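Local structure of tryptophan halogenase (Shewanella frigidimarina, 2PYX) at residues A[2-7]-A[382-387]; A[222-227]-A[341-346]; A[122-127]-A[488-493]. The protein probably acts as an FAD-dependent, monooxygenase-like flavoenzyme of the tryptophan halogenase family. All coordinates share one frame; numbering follows the deposited sequence. Where two conformers were deposited one is given.

Contacts 1 and 2 are neighbours on one side of the molecule, about 13 Å apart between centres, and contact 3 lies far off, its centre about 51 Å from contact 1 and 46 Å from contact 2. Contact 2 is the buried one, where backbone and side-chain amides knit the mixed nucleotide-binding-type sheet together. Contact 1 sits beside it, nearer the surface, mixing helix capping, a bridging water and selenomethionine packing; a probable hydrogen bond from Q223 to P6 O joins the two. Contact 3, also only partly buried, is purely apolar between its segments and docks the turn leading into helix 125-128, with Y127, onto helix 484-507.

Contact 1: residues A[2-7]-A[382-387]; sequences MMQKPI and NRMVMD
At the capped start of helix 383-413, the N-terminal loop presents the carbonyl of M3 to the amide of M384 and to N382. M384 N donates to M3 O at 3.0 Å, meeting a lone pair in the carbonyl plane with an N-H...O angle of 159°. N382, the N-cap residue, lays its CB against the same oxygen, 3.3 Å from M3 O. Its CG stands between its own backbone N and carbonyl carbon (chi1 59°), which turns the amide over the opening turn, where N382 OD1 accepts from V385 N at 3.0 Å. A bridging water completes the set: it accepts a hydrogen bond from R383 N, with 2.8 Å from that N to the water oxygen, and donates to M2 O and K5 O. Three successive amides thus use three different acceptors: a water, a loop carbonyl and a cap side chain.

Side chains add packing around this core of bonds. The selenomethionine M3 is bent at its second and third torsions and runs alongside R383 in the same direction, M3 SE lying 3.7 Å from R383 CG. Beyond that shared apolar stretch the guanidinium goes its own way: R383 NH1 makes a salt bridge to D387 OD1 at 2.8 Å, arriving from above the carboxylate plane, while NE pairs with D208. Buried I7 leans on the helix start, its CG1 3.7 Å from N382 CA, and its CD1 meets the terminal methyl of the selenomethionine M386 (I7 CD1 to M386 CE 3.9 Å). Backbone bonds between I7 and P381 carry the junction towards strand 9-13. What results is a classic N-cap, an asparagine closing the first turn of a long helix, with the N-terminal loop supplying one further acceptor directly and a water another.

Contact 2: residues A[222-227]-A[341-346]; sequences GQLFID and KCWQNN
Hydrogen bonds come first, and N346 makes both of those that join the segments. F225 N donates to N346 O at 2.9 Å in an almost straight bond (N-H...O 171°), approaching close to the line of the carbonyl. The side chain adds a second grip: with CG placed between the backbone N and the carbonyl carbon (chi1 63°), N346 ND2 reaches Q223 O at 3.0 Å. The oxygen lies in the amide plane of N346, but the donor stands well above the carbonyl plane of Q223. The same ND2 also donates to I209 O, and both acceptors are main-chain oxygens. A leucine here would probably leave Q223 O and I209 O without the amide donor they share, while the main-chain bond to F225 N could remain. A softer CA-H...O contact, L224 CA to N346 O at 3.5 Å, backs up the F225 bond.

These bonds bring strand 224-227 beside the start of the parallel strand 347-349; F225 pairs again with I348, and L224 and I226 pair with I11 on the other flank. This is the central sheet of a Rossmann-type fold, whose first strand, 9-13, leads into the predicted FAD-binding glycines.

Of the van der Waals contacts, L224 CD1 sits 3.4 Å from N346 O and obliquely meets the indole at W343 CZ2, 4.2 Å away. F225 lies alongside N346, both pointing the same way; N346 ND2 comes in the ring plane at its edge, 3.7 Å from F225 CD1, with ring and amide planes 73° apart.

Within 341-346, a chain of polar bonds runs along the loop: K341 NZ donates to Q344 OE1 at 2.8 Å, and Q344 NE2 donates in turn to N345 OD1 at 2.9 Å.

Contact 3: residues A[122-127]-A[488-493]; sequences LDLCPY and QLAQRL
A490 takes the middle of this contact, its methyl wedged among L122, L124 and Y127. A490 CB lies 3.6 Å from Y127 CG and about as near to Y127 CB, approaching the ring obliquely. L122 CD2 comes down at 3.8 Å from A490 CB, and within its own segment the same methyl lies over one face of the Y127 ring, towards the rim. L122 CG is anti to the backbone N (chi1 -175°), which extends the side chain towards the helix. From the other flank, L124 CD2 packs 3.7 Å from A490 CA; the L124 and L493 side chains cross obliquely, L124 CD2 being 4.0 Å from L493 CB.

Towards the rim, partly exposed L489 brings CD2 to 4.0 Å from L122 CB and contributes less of the buried surface than A490. Beyond it, Q488, Q491 and R492 occupy the solvent side of helix 484-507. Within 122-127, D123 OD1 caps C125 N at 3.0 Å at the turn into helix 125-128. With apolar side chains, one obliquely met ring and a little helix backbone making it up, the junction depends on shape and apolar burial rather than on directional bonds.

Contact 1: residues A[2-7]-A[382-387]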
# COMPACT_ATOMS: atom_id res chain seq x y z
N MSE A 2 -27.45 -14.27 24.62
CA MSE A 2 -27.11 -13.64 23.36
C MSE A 2 -25.67 -13.17 23.33
O MSE A 2 -25.04 -13.18 22.29
CB MSE A 2 -28.02 -12.45 23.09
CG MSE A 2 -29.43 -12.84 22.64
SE MSE A 2 -29.38 -13.87 20.97
CE MSE A 2 -29.27 -15.73 21.65
N MSE A 3 -25.16 -12.73 24.46
CA MSE A 3 -23.80 -12.19 24.48
C MSE A 3 -22.76 -13.29 24.38
O MSE A 3 -21.59 -12.99 24.16
CB MSE A 3 -23.55 -11.39 25.75
CG MSE A 3 -24.43 -10.19 25.97
SE MSE A 3 -23.84 -8.69 24.84
CE MSE A 3 -25.06 -8.97 23.52
N GLN A 4 -23.17 -14.54 24.60
CA GLN A 4 -22.27 -15.70 24.51
C GLN A 4 -22.42 -16.46 23.18
O GLN A 4 -21.71 -17.45 22.95
CB GLN A 4 -22.49 -16.65 25.69
CG GLN A 4 -22.04 -16.09 27.05
CD GLN A 4 -23.06 -15.15 27.69
OE1 GLN A 4 -24.27 -15.28 27.51
NE2 GLN A 4 -22.55 -14.19 28.47
N LYS A 5 -23.33 -16.01 22.32
CA LYS A 5 -23.55 -16.65 21.03
C LYS A 5 -22.28 -16.49 20.19
O LYS A 5 -21.76 -15.39 20.06
CB LYS A 5 -24.74 -16.01 20.31
CG LYS A 5 -25.11 -16.72 19.02
CD LYS A 5 -26.36 -16.15 18.41
CE LYS A 5 -26.80 -16.92 17.13
NZ LYS A 5 -26.17 -16.48 15.83
N PRO A 6 -21.75 -17.58 19.62
CA PRO A 6 -20.57 -17.44 18.76
C PRO A 6 -20.77 -16.44 17.63
O PRO A 6 -21.86 -16.35 17.09
CB PRO A 6 -20.35 -18.85 18.22
CG PRO A 6 -20.94 -19.71 19.28
CD PRO A 6 -22.14 -18.99 19.77
N ILE A 7 -19.75 -15.66 17.29
CA ILE A 7 -19.85 -14.76 16.16
C ILE A 7 -19.64 -15.52 14.85
O ILE A 7 -18.51 -15.88 14.49
CB ILE A 7 -18.85 -13.60 16.24
CG1 ILE A 7 -18.95 -12.87 17.59
CG2 ILE A 7 -19.04 -12.63 15.09
CD1 ILE A 7 -20.32 -12.32 17.92
N ASN A 382 -17.35 -14.17 20.89
CA ASN A 382 -18.73 -13.73 21.17
C ASN A 382 -18.75 -12.23 21.45
O ASN A 382 -17.70 -11.55 21.44
CB ASN A 382 -19.32 -14.54 22.34
CG ASN A 382 -18.50 -14.39 23.63
OD1 ASN A 382 -18.09 -13.28 23.98
ND2 ASN A 382 -18.25 -15.51 24.32
N ARG A 383 -19.94 -11.68 21.69
CA ARG A 383 -20.05 -10.27 21.91
C ARG A 383 -19.54 -9.83 23.27
O ARG A 383 -19.00 -8.72 23.40
CB ARG A 383 -21.50 -9.76 21.71
CG ARG A 383 -21.69 -8.27 21.85
CD ARG A 383 -20.95 -7.56 20.77
NE ARG A 383 -21.05 -6.11 20.83
CZ ARG A 383 -20.24 -5.33 21.51
NH1 ARG A 383 -19.25 -5.80 22.24
NH2 ARG A 383 -20.42 -4.02 21.40
N MSE A 384 -19.69 -10.68 24.28
CA MSE A 384 -19.24 -10.38 25.62
C MSE A 384 -17.77 -9.96 25.68
O MSE A 384 -17.43 -9.05 26.45
CB MSE A 384 -19.47 -11.59 26.56
CG MSE A 384 -18.86 -11.44 27.94
SE MSE A 384 -19.05 -13.04 28.98
CE MSE A 384 -20.86 -12.70 29.53
N VAL A 385 -16.93 -10.65 24.91
CA VAL A 385 -15.47 -10.39 24.95
C VAL A 385 -14.94 -9.56 23.78
O VAL A 385 -13.73 -9.26 23.74
CB VAL A 385 -14.64 -11.69 25.10
CG1 VAL A 385 -15.15 -12.50 26.32
CG2 VAL A 385 -14.67 -12.52 23.83
N MSE A 386 -15.84 -9.17 22.87
CA MSE A 386 -15.44 -8.48 21.64
C MSE A 386 -14.67 -7.21 21.93
O MSE A 386 -13.71 -6.90 21.20
CB MSE A 386 -16.66 -8.14 20.79
CG MSE A 386 -16.33 -7.38 19.53
SE MSE A 386 -17.90 -7.11 18.42
CE MSE A 386 -18.42 -8.94 17.96
N ASP A 387 -15.06 -6.45 22.95
CA ASP A 387 -14.43 -5.14 23.18
C ASP A 387 -12.96 -5.26 23.59
O ASP A 387 -12.17 -4.34 23.35
CB ASP A 387 -15.17 -4.34 24.23
CG ASP A 387 -16.56 -3.85 23.78
OD1 ASP A 387 -17.04 -4.12 22.66
OD2 ASP A 387 -17.19 -3.16 24.64
O HOH W 1 -22.37 -12.97 20.98

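Contact 2: residues A[222-227]-A[341-346]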
# COMPACT_ATOMS: atom_id res chain seq x y z
N GLY A 222 -27.15 -9.87 11.12
CA GLY A 222 -25.80 -10.33 11.36
C GLY A 222 -25.30 -9.90 12.72
O GLY A 222 -25.98 -9.16 13.46
N GLN A 223 -24.09 -10.36 13.04
CA GLN A 223 -23.47 -10.16 14.33
C GLN A 223 -22.25 -9.23 14.27
O GLN A 223 -21.87 -8.64 15.29
CB GLN A 223 -23.02 -11.49 14.91
CG GLN A 223 -24.18 -12.44 15.28
CD GLN A 223 -23.65 -13.77 15.60
OE1 GLN A 223 -23.29 -14.55 14.71
NE2 GLN A 223 -23.56 -14.06 16.89
N LEU A 224 -21.65 -9.14 13.09
CA LEU A 224 -20.47 -8.33 12.89
C LEU A 224 -20.63 -7.74 11.51
O LEU A 224 -20.93 -8.46 10.55
CB LEU A 224 -19.22 -9.19 12.95
CG LEU A 224 -17.92 -8.41 12.91
CD1 LEU A 224 -17.69 -7.54 14.12
CD2 LEU A 224 -16.78 -9.40 12.75
N PHE A 225 -20.48 -6.42 11.41
CA PHE A 225 -20.68 -5.69 10.17
C PHE A 225 -19.38 -5.04 9.72
O PHE A 225 -18.72 -4.38 10.54
CB PHE A 225 -21.76 -4.64 10.39
CG PHE A 225 -23.10 -5.24 10.60
CD1 PHE A 225 -23.48 -5.71 11.84
CD2 PHE A 225 -23.96 -5.42 9.50
CE1 PHE A 225 -24.74 -6.35 12.00
CE2 PHE A 225 -25.20 -6.06 9.70
CZ PHE A 225 -25.57 -6.50 10.91
N ILE A 226 -19.01 -5.23 8.46
CA ILE A 226 -17.76 -4.69 7.96
C ILE A 226 -18.13 -3.54 7.06
O ILE A 226 -18.84 -3.74 6.06
CB ILE A 226 -16.95 -5.72 7.17
CG1 ILE A 226 -16.87 -7.07 7.87
CG2 ILE A 226 -15.58 -5.14 6.85
CD1 ILE A 226 -16.36 -7.05 9.23
N ASP A 227 -17.64 -2.34 7.38
CA ASP A 227 -17.93 -1.19 6.56
C ASP A 227 -16.88 -1.08 5.45
O ASP A 227 -15.74 -0.67 5.71
CB ASP A 227 -17.94 0.08 7.41
CG ASP A 227 -18.42 1.30 6.64
OD1 ASP A 227 -18.48 1.24 5.42
OD2 ASP A 227 -18.68 2.34 7.28
N LYS A 341 -10.92 5.40 15.36
CA LYS A 341 -10.93 3.97 15.59
C LYS A 341 -11.35 3.31 14.28
O LYS A 341 -12.11 3.92 13.53
CB LYS A 341 -11.99 3.63 16.66
CG LYS A 341 -11.68 4.08 18.05
CD LYS A 341 -12.90 4.19 18.94
CE LYS A 341 -13.26 2.93 19.57
NZ LYS A 341 -14.28 3.21 20.66
N CYS A 342 -10.94 2.08 14.01
CA CYS A 342 -11.52 1.28 12.91
C CYS A 342 -12.65 0.35 13.36
O CYS A 342 -13.36 -0.16 12.51
CB CYS A 342 -10.50 0.44 12.16
SG CYS A 342 -9.76 -0.91 13.07
N TRP A 343 -12.81 0.14 14.66
CA TRP A 343 -13.75 -0.85 15.18
C TRP A 343 -14.55 -0.21 16.34
O TRP A 343 -13.98 0.18 17.34
CB TRP A 343 -13.01 -2.09 15.65
CG TRP A 343 -13.83 -3.29 15.97
CD1 TRP A 343 -15.15 -3.34 16.34
CD2 TRP A 343 -13.35 -4.65 15.97
NE1 TRP A 343 -15.52 -4.67 16.56
CE2 TRP A 343 -14.44 -5.48 16.35
CE3 TRP A 343 -12.10 -5.24 15.71
CZ2 TRP A 343 -14.31 -6.84 16.45
CZ3 TRP A 343 -11.97 -6.59 15.80
CH2 TRP A 343 -13.08 -7.39 16.17
N GLN A 344 -15.86 -0.04 16.13
CA GLN A 344 -16.75 0.55 17.13
C GLN A 344 -17.95 -0.37 17.25
O GLN A 344 -18.55 -0.74 16.24
CB GLN A 344 -17.20 1.95 16.65
CG GLN A 344 -18.17 2.66 17.59
CD GLN A 344 -17.52 2.97 18.92
OE1 GLN A 344 -16.48 3.67 18.99
NE2 GLN A 344 -18.10 2.46 20.00
N ASN A 345 -18.31 -0.71 18.48
CA ASN A 345 -19.36 -1.68 18.73
C ASN A 345 -19.01 -2.93 17.90
O ASN A 345 -17.91 -3.51 18.05
CB ASN A 345 -20.73 -1.06 18.42
CG ASN A 345 -21.15 -0.03 19.43
OD1 ASN A 345 -20.65 1.10 19.44
ND2 ASN A 345 -22.05 -0.42 20.33
N ASN A 346 -19.93 -3.37 17.05
CA ASN A 346 -19.75 -4.59 16.23
C ASN A 346 -19.54 -4.28 14.77
O ASN A 346 -19.94 -5.05 13.89
CB ASN A 346 -20.93 -5.56 16.40
CG ASN A 346 -22.23 -4.99 15.94
OD1 ASN A 346 -22.46 -3.76 15.91
ND2 ASN A 346 -23.15 -5.90 15.56

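Contact 3: residues A[122-127]-A[488-493]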
# COMPACT_ATOMS: atom_id res chain seq x y z
N LEU A 122 23.23 -8.66 10.97
CA LEU A 122 23.81 -7.36 11.27
C LEU A 122 23.06 -6.29 10.49
O LEU A 122 22.74 -6.50 9.33
CB LEU A 122 25.29 -7.30 10.88
CG LEU A 122 26.07 -6.03 11.25
CD1 LEU A 122 26.17 -5.89 12.77
CD2 LEU A 122 27.43 -6.05 10.62
N ASP A 123 22.74 -5.19 11.14
CA ASP A 123 22.15 -4.02 10.48
C ASP A 123 23.29 -3.26 9.83
O ASP A 123 24.07 -2.57 10.50
CB ASP A 123 21.38 -3.17 11.50
CG ASP A 123 20.74 -1.94 10.89
OD1 ASP A 123 21.06 -1.60 9.74
OD2 ASP A 123 19.94 -1.30 11.59
N LEU A 124 23.37 -3.31 8.50
CA LEU A 124 24.47 -2.71 7.77
C LEU A 124 24.47 -1.18 7.74
O LEU A 124 25.49 -0.56 7.43
CB LEU A 124 24.47 -3.20 6.32
CG LEU A 124 24.87 -4.67 6.08
CD1 LEU A 124 24.79 -5.01 4.61
CD2 LEU A 124 26.29 -4.90 6.60
N CYS A 125 23.31 -0.57 7.99
CA CYS A 125 23.19 0.86 7.81
C CYS A 125 24.31 1.69 8.45
O CYS A 125 24.96 2.46 7.75
CB CYS A 125 21.78 1.30 8.21
SG CYS A 125 21.42 3.03 7.91
N PRO A 126 24.55 1.55 9.76
CA PRO A 126 25.64 2.37 10.33
C PRO A 126 27.04 2.06 9.77
O PRO A 126 27.90 2.93 9.82
CB PRO A 126 25.58 2.07 11.83
CG PRO A 126 24.88 0.80 11.92
CD PRO A 126 23.87 0.79 10.82
N TYR A 127 27.23 0.84 9.26
CA TYR A 127 28.49 0.47 8.58
C TYR A 127 28.63 1.08 7.19
O TYR A 127 29.75 1.26 6.70
CB TYR A 127 28.64 -1.07 8.57
CG TYR A 127 28.68 -1.60 10.00
CD1 TYR A 127 29.88 -1.68 10.71
CD2 TYR A 127 27.51 -1.92 10.68
CE1 TYR A 127 29.89 -2.07 12.06
CE2 TYR A 127 27.52 -2.33 12.02
CZ TYR A 127 28.74 -2.42 12.70
OH TYR A 127 28.69 -2.81 14.04
N GLN A 488 34.25 -6.22 10.16
CA GLN A 488 34.64 -7.34 9.29
C GLN A 488 33.43 -8.12 8.78
O GLN A 488 33.38 -8.45 7.60
CB GLN A 488 35.63 -8.26 10.02
CG GLN A 488 36.97 -7.56 10.32
CD GLN A 488 37.67 -8.11 11.57
OE1 GLN A 488 37.36 -9.21 12.05
NE2 GLN A 488 38.61 -7.34 12.11
N LEU A 489 32.45 -8.37 9.63
CA LEU A 489 31.17 -8.98 9.23
C LEU A 489 30.48 -8.10 8.19
O LEU A 489 30.10 -8.56 7.11
CB LEU A 489 30.25 -9.16 10.42
CG LEU A 489 28.87 -9.76 10.14
CD1 LEU A 489 28.93 -11.04 9.29
CD2 LEU A 489 28.16 -10.00 11.41
N ALA A 490 30.37 -6.81 8.51
CA ALA A 490 29.77 -5.86 7.56
C ALA A 490 30.43 -5.92 6.18
O ALA A 490 29.74 -5.98 5.16
CB ALA A 490 29.82 -4.42 8.13
N GLN A 491 31.76 -5.94 6.14
CA GLN A 491 32.48 -5.94 4.88
C GLN A 491 32.18 -7.20 4.08
O GLN A 491 32.04 -7.15 2.85
CB GLN A 491 33.99 -5.83 5.08
CG GLN A 491 34.74 -5.71 3.77
CD GLN A 491 34.29 -4.52 2.95
OE1 GLN A 491 33.71 -4.66 1.87
NE2 GLN A 491 34.54 -3.33 3.48
N ARG A 492 32.13 -8.34 4.78
CA ARG A 492 31.77 -9.60 4.14
C ARG A 492 30.36 -9.51 3.53
O ARG A 492 30.18 -9.85 2.35
CB ARG A 492 31.86 -10.76 5.13
CG ARG A 492 33.29 -11.05 5.58
CD ARG A 492 33.42 -12.39 6.29
NE ARG A 492 32.87 -12.40 7.64
CZ ARG A 492 33.50 -11.96 8.72
NH1 ARG A 492 34.71 -11.43 8.64
NH2 ARG A 492 32.91 -12.03 9.89
N LEU A 493 29.39 -9.03 4.31
CA LEU A 493 28.02 -8.84 3.82
C LEU A 493 27.94 -7.85 2.63
O LEU A 493 27.17 -8.09 1.69
CB LEU A 493 27.09 -8.42 4.96
CG LEU A 493 26.90 -9.45 6.09
CD1 LEU A 493 26.14 -8.87 7.26
CD2 LEU A 493 26.21 -10.70 5.58